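Local coordinates for protein putative NADPH:quinone oxidoreductase (Ralstonia eutropha, PDB 3IUP) that probably acts as an NADPH-dependent quinone oxidoreductase, binding NADPH in a Rossmann-type domain beside a GroES-like domain of the alcohol dehydrogenase family, at residues V200-K205 and Q230-A235; E207-L212 and V218-A223. One frame throughout, in Å; residues are numbered along the deposited sequence.

Contact 1: V200-K205 and Q230-A235. With NDP (NADPH dihydro-nicotinamide-adenine-dinucleotide phosphate), chain C.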
loop_
_atom_site.group_PDB
_atom_site.type_symbol
_atom_site.label_atom_id
_atom_site.label_comp_id
_atom_site.label_asym_id
_atom_site.label_seq_id
_atom_site.Cartn_x
_atom_site.Cartn_y
_atom_site.Cartn_z
ATOM N N VAL A 200 16.679 -1.112 -11.660
ATOM C CA VAL A 200 17.110 0.208 -11.286
ATOM C C VAL A 200 17.558 0.168 -9.859
ATOM O O VAL A 200 16.769 -0.141 -8.947
ATOM C CB VAL A 200 16.022 1.264 -11.480
ATOM C CG1 VAL A 200 16.487 2.678 -10.965
ATOM C CG2 VAL A 200 15.481 1.271 -12.960
ATOM N N ASN A 201 18.830 0.495 -9.635
ATOM C CA ASN A 201 19.405 0.546 -8.291
ATOM C C ASN A 201 19.366 1.969 -7.784
ATOM O O ASN A 201 19.737 2.879 -8.516
ATOM C CB ASN A 201 20.879 0.103 -8.325
ATOM C CG ASN A 201 21.054 -1.321 -8.751
ATOM O OD1 ASN A 201 20.891 -2.211 -7.933
ATOM N ND2 ASN A 201 21.390 -1.571 -10.036
ATOM N N ILE A 202 18.887 2.149 -6.569
ATOM C CA ILE A 202 18.871 3.453 -5.906
ATOM C C ILE A 202 19.736 3.407 -4.679
ATOM O O ILE A 202 19.610 2.513 -3.853
ATOM C CB ILE A 202 17.447 3.905 -5.552
ATOM C CG1 ILE A 202 16.629 4.069 -6.826
ATOM C CG2 ILE A 202 17.494 5.218 -4.767
ATOM C CD1 ILE A 202 15.103 4.329 -6.630
ATOM N N VAL A 203 20.645 4.382 -4.565
ATOM C CA VAL A 203 21.556 4.487 -3.423
ATOM C C VAL A 203 21.424 5.862 -2.778
ATOM O O VAL A 203 20.702 6.719 -3.293
ATOM C CB VAL A 203 23.030 4.241 -3.863
ATOM C CG1 VAL A 203 23.207 2.837 -4.434
ATOM C CG2 VAL A 203 23.473 5.315 -4.881
ATOM N N ARG A 204 22.133 6.107 -1.686
ATOM C CA ARG A 204 22.056 7.419 -1.035
ATOM C C ARG A 204 23.313 8.239 -1.014
ATOM O O ARG A 204 23.285 9.364 -0.521
ATOM C CB ARG A 204 21.470 7.310 0.367
ATOM C CG ARG A 204 22.376 6.741 1.409
ATOM C CD ARG A 204 21.760 7.090 2.793
ATOM N NE ARG A 204 22.440 6.459 3.918
ATOM C CZ ARG A 204 22.079 6.633 5.200
ATOM N NH1 ARG A 204 21.055 7.446 5.526
ATOM N NH2 ARG A 204 22.737 6.015 6.178
ATOM N N LYS A 205 24.401 7.687 -1.546
ATOM C CA LYS A 205 25.726 8.344 -1.541
ATOM C C LYS A 205 26.308 8.004 -2.916
ATOM O O LYS A 205 26.178 6.876 -3.400
ATOM C CB LYS A 205 26.663 7.814 -0.426
ATOM C CG LYS A 205 26.321 8.208 1.003
ATOM C CD LYS A 205 27.326 7.654 2.051
ATOM C CE LYS A 205 26.993 8.079 3.524
ATOM N NZ LYS A 205 25.815 7.402 4.233
ATOM N N GLN A 230 14.671 13.337 -12.289
ATOM C CA GLN A 230 14.898 13.140 -13.696
ATOM C C GLN A 230 15.665 11.862 -14.037
ATOM O O GLN A 230 15.312 11.155 -14.980
ATOM C CB GLN A 230 15.626 14.354 -14.244
ATOM C CG GLN A 230 16.085 14.288 -15.681
ATOM C CD GLN A 230 16.916 15.537 -16.003
ATOM O OE1 GLN A 230 16.562 16.643 -15.568
ATOM N NE2 GLN A 230 18.057 15.354 -16.658
ATOM N N ASP A 231 16.734 11.576 -13.285
ATOM C CA ASP A 231 17.561 10.385 -13.529
ATOM C C ASP A 231 16.687 9.111 -13.343
ATOM O O ASP A 231 16.739 8.180 -14.133
ATOM C CB ASP A 231 18.695 10.252 -12.487
ATOM C CG ASP A 231 19.632 11.464 -12.387
ATOM O OD1 ASP A 231 19.740 12.258 -13.355
ATOM O OD2 ASP A 231 20.292 11.577 -11.283
ATOM N N LEU A 232 15.889 9.111 -12.276
ATOM C CA LEU A 232 15.063 7.957 -11.930
ATOM C C LEU A 232 13.999 7.754 -12.979
ATOM O O LEU A 232 13.829 6.636 -13.509
ATOM C CB LEU A 232 14.466 8.113 -10.508
ATOM C CG LEU A 232 13.517 7.011 -10.061
ATOM C CD1 LEU A 232 14.207 5.624 -10.300
ATOM C CD2 LEU A 232 13.043 7.220 -8.624
ATOM N N THR A 233 13.378 8.845 -13.398
ATOM C CA THR A 233 12.354 8.765 -14.435
ATOM C C THR A 233 12.954 8.197 -15.732
ATOM O O THR A 233 12.386 7.302 -16.366
ATOM C CB THR A 233 11.647 10.109 -14.668
ATOM O OG1 THR A 233 11.071 10.600 -13.452
ATOM C CG2 THR A 233 10.549 9.975 -15.759
ATOM N N GLU A 234 14.143 8.672 -16.116
ATOM C CA GLU A 234 14.797 8.134 -17.318
ATOM C C GLU A 234 15.089 6.649 -17.175
ATOM O O GLU A 234 14.888 5.904 -18.080
ATOM C CB GLU A 234 16.141 8.818 -17.603
ATOM C CG GLU A 234 16.076 10.263 -17.962
ATOM C CD GLU A 234 17.501 10.907 -18.067
ATOM O OE1 GLU A 234 18.466 10.151 -18.338
ATOM O OE2 GLU A 234 17.643 12.148 -17.867
ATOM N N ALA A 235 15.636 6.255 -16.030
ATOM C CA ALA A 235 15.901 4.836 -15.744
ATOM C C ALA A 235 14.615 4.003 -15.827
ATOM O O ALA A 235 14.637 2.867 -16.301
ATOM C CB ALA A 235 16.580 4.684 -14.357
HETATM P PA NDP C . 23.706 -4.121 4.790
HETATM O O1A NDP C . 24.632 -4.905 4.001
HETATM O O2A NDP C . 24.014 -3.853 6.212
HETATM O O5B NDP C . 23.586 -2.684 3.977
HETATM C C5B NDP C . 22.647 -1.735 4.494
HETATM C C4B NDP C . 22.537 -0.600 3.523
HETATM O O4B NDP C . 21.582 0.265 4.066
HETATM C C3B NDP C . 23.852 0.177 3.347
HETATM O O3B NDP C . 24.208 0.435 2.005
HETATM C C2B NDP C . 23.559 1.530 4.032
HETATM O O2B NDP C . 24.184 2.651 3.408
HETATM C C1B NDP C . 22.046 1.608 3.882
HETATM N N9A NDP C . 21.399 2.435 4.907
HETATM C C8A NDP C . 21.590 2.307 6.268
HETATM N N7A NDP C . 20.775 3.170 6.900
HETATM C C5A NDP C . 20.037 3.856 5.955
HETATM C C6A NDP C . 19.054 4.865 6.010
HETATM N N6A NDP C . 18.665 5.460 7.151
HETATM N N1A NDP C . 18.506 5.331 4.833
HETATM C C2A NDP C . 18.916 4.866 3.622
HETATM N N3A NDP C . 19.874 3.880 3.572
HETATM C C4A NDP C . 20.425 3.386 4.707
HETATM O O3 NDP C . 22.189 -4.681 4.820
HETATM P PN NDP C . 21.694 -6.059 4.277
HETATM O O1N NDP C . 22.051 -6.315 2.904
HETATM O O2N NDP C . 21.976 -7.173 5.245
HETATM O O5D NDP C . 20.086 -5.800 4.331
HETATM C C5D NDP C . 19.488 -4.916 3.370
HETATM C C4D NDP C . 18.048 -4.620 3.776
HETATM O O4D NDP C . 17.271 -5.787 3.435
HETATM C C3D NDP C . 17.810 -4.317 5.270
HETATM O O3D NDP C . 16.835 -3.309 5.442
HETATM C C2D NDP C . 17.251 -5.641 5.764
HETATM O O2D NDP C . 16.474 -5.575 6.951
HETATM C C1D NDP C . 16.407 -6.023 4.545
HETATM N N1N NDP C . 15.965 -7.437 4.550
HETATM C C2N NDP C . 14.634 -7.645 4.702
HETATM C C3N NDP C . 14.111 -8.910 4.740
HETATM C C7N NDP C . 12.609 -9.120 4.773
HETATM O O7N NDP C . 12.176 -10.433 4.936
HETATM N N7N NDP C . 11.703 -8.138 4.685
HETATM C C4N NDP C . 14.951 -10.059 4.337
HETATM C C5N NDP C . 16.411 -9.722 4.168
HETATM C C6N NDP C . 16.860 -8.411 4.274
HETATM P P2B NDP C . 25.018 3.759 4.290
HETATM O O1X NDP C . 26.497 3.356 4.214
HETATM O O2X NDP C . 24.551 3.831 5.741
HETATM O O3X NDP C . 24.742 5.082 3.559
#
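Val-200 and Ala-235 bring the two backbones closest, CA to CA 6.5 Å, where strand 200-203 runs nearly antiparallel (162°) to helix 230-235 with their axes 9.7 Å apart. Val-200 turns both methyls to the helix: a chi1 of 176° swings CG1 away from the backbone N, where it meets Leu-232 CD1 at 3.8 Å, while CG2 rests on Ala-235 CB at 3.8 Å. Leu-232 lies crosswise to Val-200 and Ile-202, roughly at right angles, and its CD1 also meets the Ile-202 CD1 tip at 4.0 Å. In this Rossmann-type fold the basic residues just past the strand end grip the 2'-phosphate, consistent with recognition of NADPH. Arg-204 holds it edge-on, NE giving a nearly straight bond to O3X (2.7 Å) and NH2 one to O2X (2.9 Å); the guanidinium lies roughly parallel to the adenine, with one face over its C5A. Lys-205, bent at its last torsion, adds NZ to the same O3X at 2.6 Å. In the parallel sheet Val-200 bonds through its backbone to Leu-175 and His-177, and Asn-201 to strand 220-222. Helix 253-266 flanks the apolar cluster, with Ile-257 against Ile-202 and Cys-260 against Leu-232.

Contact 2: E207-L212 and V218-A223. With NDP (NADPH dihydro-nicotinamide-adenine-dinucleotide phosphate), chain C.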
loop_
_atom_site.group_PDB
_atom_site.type_symbol
_atom_site.label_atom_id
_atom_site.label_comp_id
_atom_site.label_asym_id
_atom_site.label_seq_id
_atom_site.Cartn_x
_atom_site.Cartn_y
_atom_site.Cartn_z
ATOM N N GLU A 207 29.431 7.403 -3.661
ATOM C CA GLU A 207 30.406 6.312 -3.571
ATOM C C GLU A 207 29.718 4.937 -3.673
ATOM O O GLU A 207 30.318 3.944 -4.103
ATOM C CB GLU A 207 31.247 6.421 -2.292
ATOM C CG GLU A 207 30.497 6.205 -1.054
ATOM C CD GLU A 207 31.316 6.455 0.214
ATOM O OE1 GLU A 207 32.523 6.816 0.138
ATOM O OE2 GLU A 207 30.725 6.291 1.291
ATOM N N GLN A 208 28.456 4.865 -3.254
ATOM C CA GLN A 208 27.704 3.630 -3.413
ATOM C C GLN A 208 27.339 3.368 -4.864
ATOM O O GLN A 208 27.291 2.224 -5.302
ATOM C CB GLN A 208 26.417 3.686 -2.551
ATOM C CG GLN A 208 26.715 3.747 -1.097
ATOM C CD GLN A 208 25.549 4.185 -0.231
ATOM O OE1 GLN A 208 24.379 4.252 -0.676
ATOM N NE2 GLN A 208 25.872 4.534 1.021
ATOM N N ALA A 209 27.045 4.422 -5.610
ATOM C CA ALA A 209 26.840 4.295 -7.037
ATOM C C ALA A 209 28.116 3.840 -7.741
ATOM O O ALA A 209 28.076 2.971 -8.588
ATOM C CB ALA A 209 26.310 5.619 -7.632
ATOM N N ASP A 210 29.268 4.402 -7.349
ATOM C CA ASP A 210 30.547 3.959 -7.885
ATOM C C ASP A 210 30.738 2.440 -7.670
ATOM O O ASP A 210 31.161 1.740 -8.584
ATOM C CB ASP A 210 31.699 4.699 -7.192
ATOM C CG ASP A 210 31.611 6.232 -7.354
ATOM O OD1 ASP A 210 30.919 6.693 -8.290
ATOM O OD2 ASP A 210 32.248 6.963 -6.534
ATOM N N LEU A 211 30.468 1.993 -6.441
ATOM C CA LEU A 211 30.584 0.575 -6.075
ATOM C C LEU A 211 29.750 -0.289 -7.005
ATOM O O LEU A 211 30.239 -1.245 -7.571
ATOM C CB LEU A 211 30.154 0.347 -4.620
ATOM C CG LEU A 211 30.189 -1.108 -4.147
ATOM C CD1 LEU A 211 31.622 -1.660 -4.292
ATOM C CD2 LEU A 211 29.614 -1.274 -2.689
ATOM N N LEU A 212 28.469 0.044 -7.158
ATOM C CA LEU A 212 27.612 -0.787 -7.987
ATOM C C LEU A 212 27.997 -0.751 -9.474
ATOM O O LEU A 212 27.933 -1.756 -10.169
ATOM C CB LEU A 212 26.156 -0.363 -7.809
ATOM C CG LEU A 212 25.489 -0.798 -6.502
ATOM C CD1 LEU A 212 24.076 -0.193 -6.402
ATOM C CD2 LEU A 212 25.438 -2.366 -6.374
ATOM N N VAL A 218 23.760 -1.641 -14.460
ATOM C CA VAL A 218 23.407 -0.876 -15.665
ATOM C C VAL A 218 22.854 0.507 -15.243
ATOM O O VAL A 218 23.215 1.553 -15.823
ATOM C CB VAL A 218 22.388 -1.652 -16.517
ATOM C CG1 VAL A 218 21.896 -0.848 -17.764
ATOM C CG2 VAL A 218 22.940 -2.977 -16.935
ATOM N N HIS A 219 21.955 0.505 -14.252
ATOM C CA HIS A 219 21.253 1.714 -13.818
ATOM C C HIS A 219 21.405 1.929 -12.355
ATOM O O HIS A 219 20.948 1.099 -11.560
ATOM C CB HIS A 219 19.763 1.584 -14.067
ATOM C CG HIS A 219 19.390 1.413 -15.492
ATOM N ND1 HIS A 219 19.415 2.459 -16.386
ATOM C CD2 HIS A 219 19.005 0.319 -16.189
ATOM C CE1 HIS A 219 19.038 2.017 -17.576
ATOM N NE2 HIS A 219 18.780 0.724 -17.481
ATOM N N VAL A 220 21.978 3.059 -11.979
ATOM C CA VAL A 220 22.112 3.427 -10.603
ATOM C C VAL A 220 21.774 4.885 -10.471
ATOM O O VAL A 220 22.323 5.712 -11.207
ATOM C CB VAL A 220 23.536 3.212 -10.105
ATOM C CG1 VAL A 220 23.601 3.470 -8.620
ATOM C CG2 VAL A 220 24.031 1.762 -10.448
ATOM N N CYS A 221 20.827 5.199 -9.585
ATOM C CA CYS A 221 20.419 6.553 -9.262
ATOM C C CYS A 221 20.711 6.865 -7.820
ATOM O O CYS A 221 20.455 6.069 -6.924
ATOM C CB CYS A 221 18.921 6.727 -9.483
ATOM S SG CYS A 221 18.462 6.351 -11.183
ATOM N N ASN A 222 21.229 8.051 -7.593
ATOM C CA ASN A 222 21.617 8.518 -6.278
ATOM C C ASN A 222 20.565 9.492 -5.789
ATOM O O ASN A 222 20.365 10.532 -6.358
ATOM C CB ASN A 222 22.998 9.177 -6.356
ATOM C CG ASN A 222 23.452 9.797 -5.058
ATOM O OD1 ASN A 222 22.905 9.544 -4.004
ATOM N ND2 ASN A 222 24.536 10.546 -5.128
ATOM N N ALA A 223 19.921 9.147 -4.662
ATOM C CA ALA A 223 18.913 10.007 -4.063
ATOM C C ALA A 223 19.437 11.394 -3.680
ATOM O O ALA A 223 18.660 12.334 -3.637
ATOM C CB ALA A 223 18.284 9.265 -2.813
HETATM P PA NDP C . 23.706 -4.121 4.790
HETATM O O1A NDP C . 24.632 -4.905 4.001
HETATM O O2A NDP C . 24.014 -3.853 6.212
HETATM O O5B NDP C . 23.586 -2.684 3.977
HETATM C C5B NDP C . 22.647 -1.735 4.494
HETATM C C4B NDP C . 22.537 -0.600 3.523
HETATM O O4B NDP C . 21.582 0.265 4.066
HETATM C C3B NDP C . 23.852 0.177 3.347
HETATM O O3B NDP C . 24.208 0.435 2.005
HETATM C C2B NDP C . 23.559 1.530 4.032
HETATM O O2B NDP C . 24.184 2.651 3.408
HETATM C C1B NDP C . 22.046 1.608 3.882
HETATM N N9A NDP C . 21.399 2.435 4.907
HETATM C C8A NDP C . 21.590 2.307 6.268
HETATM N N7A NDP C . 20.775 3.170 6.900
HETATM C C5A NDP C . 20.037 3.856 5.955
HETATM C C6A NDP C . 19.054 4.865 6.010
HETATM N N6A NDP C . 18.665 5.460 7.151
HETATM N N1A NDP C . 18.506 5.331 4.833
HETATM C C2A NDP C . 18.916 4.866 3.622
HETATM N N3A NDP C . 19.874 3.880 3.572
HETATM C C4A NDP C . 20.425 3.386 4.707
HETATM O O3 NDP C . 22.189 -4.681 4.820
HETATM P PN NDP C . 21.694 -6.059 4.277
HETATM O O1N NDP C . 22.051 -6.315 2.904
HETATM O O2N NDP C . 21.976 -7.173 5.245
HETATM O O5D NDP C . 20.086 -5.800 4.331
HETATM C C5D NDP C . 19.488 -4.916 3.370
HETATM C C4D NDP C . 18.048 -4.620 3.776
HETATM O O4D NDP C . 17.271 -5.787 3.435
HETATM C C3D NDP C . 17.810 -4.317 5.270
HETATM O O3D NDP C . 16.835 -3.309 5.442
HETATM C C2D NDP C . 17.251 -5.641 5.764
HETATM O O2D NDP C . 16.474 -5.575 6.951
HETATM C C1D NDP C . 16.407 -6.023 4.545
HETATM N N1N NDP C . 15.965 -7.437 4.550
HETATM C C2N NDP C . 14.634 -7.645 4.702
HETATM C C3N NDP C . 14.111 -8.910 4.740
HETATM C C7N NDP C . 12.609 -9.120 4.773
HETATM O O7N NDP C . 12.176 -10.433 4.936
HETATM N N7N NDP C . 11.703 -8.138 4.685
HETATM C C4N NDP C . 14.951 -10.059 4.337
HETATM C C5N NDP C . 16.411 -9.722 4.168
HETATM C C6N NDP C . 16.860 -8.411 4.274
HETATM P P2B NDP C . 25.018 3.759 4.290
HETATM O O1X NDP C . 26.497 3.356 4.214
HETATM O O2X NDP C . 24.551 3.831 5.741
HETATM O O3X NDP C . 24.742 5.082 3.559
#
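Val-220 points toward helix 207-212 and sets its two methyls against two residues one turn apart, Ala-209 and Leu-212. CG1 stands anti to the backbone N (chi1 -174°) and meets Ala-209 CB at 3.6 Å; the small alanine lets the valine branch come down almost onto the helix backbone, with Ala-209 CA 3.7 Å from the same CG1. CG2, the other branch, reaches the next turn and touches Leu-212 at CB, 4.0 Å away, so the leucine meets it with the root of its side chain. The CA atoms of Ala-209 and Val-220 are 6.0 Å apart, a close approach of helix to strand. This is the return leg of a beta-alpha-beta unit: strand 199-203, helix 206-214, strand 220-222. Val-203 packs on Ala-209 and Leu-212 from the neighbouring strand. Toward NADPH, Gln-208 extends beyond CG and donates from NE2 to phosphate oxygen O3X (2.8 Å) along a bent line of 142°. Its OE1 accepts a hydrogen bond from the backbone N of Arg-204, which fixes which end of the amide faces the cofactor. Between 207-212 and 218-223 the contact is thus apolar; a weak hydrogen bond from Asn-222 ND2 to Gln-206 OE1, at the start of the same helix, adds a polar tie. The polar work of Gln-208 is turned to the 2'-phosphate, consistent with a site suited to NADPH.

Contact 2 is nested in the chain loop closed by contact 1, and their centres lie about 8 Å apart. They share the parallel sheet: strands 199-203 and 220-222 are joined by probable hydrogen bonds from Asn-201 O to Cys-221 N (2.8 Å) and Val-203 O to Ala-223 N (2.9 Å). Helices 206-214 and 228-239 pack on opposite faces of this pair, which explains why Val-200 and Val-220 point to different helices. At the cofactor end both contacts supply donors to a single atom, O3X of the 2'-phosphate; the two cationic side chains, Arg-204 and Lys-205, would probably offset its negative charge, with the neutral amide of Gln-208 adding a further donor.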